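Local coordinates for protein sortase (Actinomyces oris, PDB 2XWG) that probably acts as a class C sortase, a membrane-anchored cysteine transpeptidase that joins pilin subunits during fimbrial assembly, at residues E58-A62 with H94-I98. Numbering follows the deposited sequence.
Sequences ERASA and HEMDI. With CA (calcium ion), chain G.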
ATOM      1  N   GLU A  58      15.878   0.073 -11.601  1.00 57.43           N
ATOM      2  CA  GLU A  58      14.474  -0.064 -11.226  1.00 55.45           C
ATOM      3  C   GLU A  58      14.137   0.788 -10.020  1.00 52.43           C
ATOM      4  O   GLU A  58      13.062   1.356  -9.933  1.00 49.15           O
ATOM      5  CB  GLU A  58      14.147  -1.519 -10.913  1.00 53.48           C
ATOM      6  CG  GLU A  58      13.854  -2.340 -12.127  1.00 55.51           C
ATOM      7  CD  GLU A  58      12.407  -2.262 -12.487  1.00 54.25           C
ATOM      8  OE1 GLU A  58      11.729  -1.399 -11.911  1.00 58.83           O
ATOM      9  OE2 GLU A  58      11.931  -3.050 -13.329  1.00 57.86           O
ATOM     10  N   ARG A  59      15.062   0.881  -9.083  1.00 50.40           N
ATOM     11  CA  ARG A  59      14.793   1.672  -7.914  1.00 49.65           C
ATOM     12  C   ARG A  59      14.815   3.176  -8.210  1.00 58.14           C
ATOM     13  O   ARG A  59      13.951   3.933  -7.731  1.00 56.46           O
ATOM     14  CB  ARG A  59      15.759   1.328  -6.799  1.00 48.94           C
ATOM     15  CG  ARG A  59      15.392   2.051  -5.545  1.00 53.65           C
ATOM     16  CD  ARG A  59      16.191   1.615  -4.347  1.00 55.53           C
ATOM     17  NE  ARG A  59      15.413   1.937  -3.158  1.00 57.42           N
ATOM     18  CZ  ARG A  59      14.685   1.042  -2.501  1.00 55.23           C
ATOM     19  NH1 ARG A  59      14.677  -0.223  -2.918  1.00 49.67           N
ATOM     20  NH2 ARG A  59      13.988   1.405  -1.426  1.00 50.52           N
ATOM     21  N   ALA A  60      15.797   3.615  -8.996  1.00 52.25           N
ATOM     22  CA  ALA A  60      15.913   5.035  -9.333  1.00 51.65           C
ATOM     23  C   ALA A  60      14.714   5.487 -10.156  1.00 52.73           C
ATOM     24  O   ALA A  60      14.238   6.610 -10.008  1.00 58.84           O
ATOM     25  CB  ALA A  60      17.204   5.313 -10.087  1.00 54.12           C
ATOM     26  N   SER A  61      14.230   4.606 -11.025  1.00 42.97           N
ATOM     27  CA  SER A  61      13.038   4.892 -11.798  1.00 42.36           C
ATOM     28  C   SER A  61      11.810   4.962 -10.882  1.00 46.39           C
ATOM     29  O   SER A  61      10.957   5.849 -11.032  1.00 47.21           O
ATOM     30  CB  SER A  61      12.837   3.837 -12.877  1.00 40.60           C
ATOM     31  OG  SER A  61      11.628   4.080 -13.572  1.00 46.99           O
ATOM     32  N   ALA A  62      11.720   4.029  -9.936  1.00 45.63           N
ATOM     33  CA  ALA A  62      10.660   4.067  -8.942  1.00 46.66           C
ATOM     34  C   ALA A  62      10.683   5.418  -8.241  1.00 51.84           C
ATOM     35  O   ALA A  62       9.643   6.061  -8.087  1.00 49.88           O
ATOM     36  CB  ALA A  62      10.828   2.953  -7.931  1.00 40.37           C
ATOM     37  N   HIS A  94       4.819  -0.520 -15.553  1.00 51.20           N
ATOM     38  CA  HIS A  94       6.216  -0.725 -15.895  1.00 54.99           C
ATOM     39  C   HIS A  94       7.112  -0.453 -14.694  1.00 52.71           C
ATOM     40  O   HIS A  94       8.259  -0.871 -14.673  1.00 53.35           O
ATOM     41  CB  HIS A  94       6.641   0.161 -17.069  1.00 58.28           C
ATOM     42  CG  HIS A  94       6.429  -0.462 -18.410  1.00 61.28           C
ATOM     43  ND1 HIS A  94       5.443  -0.042 -19.280  1.00 64.85           N
ATOM     44  CD2 HIS A  94       7.080  -1.469 -19.037  1.00 62.75           C
ATOM     45  CE1 HIS A  94       5.495  -0.765 -20.384  1.00 69.82           C
ATOM     46  NE2 HIS A  94       6.480  -1.640 -20.263  1.00 73.49           N
ATOM     47  N   GLU A  95       6.603   0.247 -13.690  1.00 38.54           N
ATOM     48  CA  GLU A  95       7.423   0.496 -12.518  1.00 37.95           C
ATOM     49  C   GLU A  95       7.487  -0.747 -11.649  1.00 35.73           C
ATOM     50  O   GLU A  95       6.534  -1.512 -11.579  1.00 35.67           O
ATOM     51  CB  GLU A  95       6.906   1.692 -11.739  1.00 35.15           C
ATOM     52  CG  GLU A  95       6.888   2.963 -12.566  1.00 40.27           C
ATOM     53  CD  GLU A  95       8.289   3.463 -12.885  1.00 45.60           C
ATOM     54  OE1 GLU A  95       9.263   2.950 -12.283  1.00 43.60           O
ATOM     55  OE2 GLU A  95       8.416   4.379 -13.727  1.00 46.03           O
ATOM     56  N   MET A  96       8.629  -0.959 -11.014  1.00 41.12           N
ATOM     57  CA  MET A  96       8.821  -2.089 -10.121  1.00 40.14           C
ATOM     58  C   MET A  96       8.336  -3.415 -10.711  1.00 44.37           C
ATOM     59  O   MET A  96       7.585  -4.141 -10.052  1.00 40.19           O
ATOM     60  CB  MET A  96       8.117  -1.802  -8.802  1.00 36.57           C
ATOM     61  CG  MET A  96       8.521  -0.481  -8.198  1.00 32.82           C
ATOM     62  SD  MET A  96       7.922  -0.261  -6.515  1.00 40.07           S
ATOM     63  CE  MET A  96       9.048  -1.306  -5.593  1.00 34.39           C
ATOM     64  N   ASP A  97       8.775  -3.727 -11.936  1.00 39.33           N
ATOM     65  CA  ASP A  97       8.247  -4.871 -12.685  1.00 43.46           C
ATOM     66  C   ASP A  97       9.269  -5.987 -12.992  1.00 49.68           C
ATOM     67  O   ASP A  97       9.031  -6.851 -13.850  1.00 45.28           O
ATOM     68  CB  ASP A  97       7.531  -4.409 -13.975  1.00 45.04           C
ATOM     69  CG  ASP A  97       8.499  -4.091 -15.137  1.00 51.26           C
ATOM     70  OD1 ASP A  97       9.588  -3.495 -14.916  1.00 49.46           O
ATOM     71  OD2 ASP A  97       8.155  -4.445 -16.293  1.00 52.25           O
ATOM     72  N   ILE A  98      10.391  -5.984 -12.281  1.00 46.35           N
ATOM     73  CA  ILE A  98      11.367  -7.056 -12.433  1.00 48.48           C
ATOM     74  C   ILE A  98      10.753  -8.424 -12.143  1.00 51.52           C
ATOM     75  O   ILE A  98      10.882  -9.345 -12.946  1.00 53.73           O
ATOM     76  CB  ILE A  98      12.551  -6.893 -11.483  1.00 52.92           C
ATOM     77  CG1 ILE A  98      13.190  -5.519 -11.635  1.00 55.68           C
ATOM     78  CG2 ILE A  98      13.573  -7.974 -11.755  1.00 56.49           C
ATOM     79  CD1 ILE A  98      14.285  -5.248 -10.595  1.00 58.68           C
TER
HETATM   80 CA    CA G1287      10.945  -0.950 -14.873  1.00 72.51          CA
HETATM   81  O   HOH W   1      10.808   1.087 -11.805  1.00 50.38           O
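With CG anti to its carbonyl carbon (chi1 -83°) and a further bend at chi2, Glu58 carries its carboxylate off helix 55-68 to a calcium ion, while Asp97, CG lodged between its backbone N and carbonyl carbon (chi1 80°), brings OD1 to the same metal from the facing loop. Calcium is bound by Glu58 OE2, Asp97 OD1 and the backbone His94 O, all 2.7 to 2.9 Å from the ion. The two acidic side chains meet nearly perpendicular, carboxylate planes 55° apart; Glu58 OE2 and Asp97 OD1 come within 2.9 Å, a like-charge approach the cation probably offsets. Ile98 runs antiparallel alongside Glu58, its CG1 and CD1 each 3.3 Å from Glu58 CG.

One turn along the helix, Ser61 OG donates to Glu95 OE1 (2.9 Å), entering on the syn lone pair, the side of OE2. A water lies between the two grips: its oxygen is 2.7 Å from Glu58 OE1, close to Glu95 OE1 as well, and accepts from Met96 N. Cutting Glu95 back to an alanine removes the carboxylate, which would probably deprive the Ser61 hydroxyl of this acceptor and the water of one neighbour. Ala62 CB adds an apolar touch on Met96 CG (4.1 Å).

The calcium thus ties the N-terminal helix of this catalytic-domain fragment to the loop between helix 87-93 and strand 103-107. Glu95 O is hydrogen-bonded to His118 NE2 at the end of strand 112-118, Met96 packs on Val139 and Leu177, and Arg59, pointing away from the loop, reaches Ser176 O on strand 171-176, fastening helix 55-68 to the sheet.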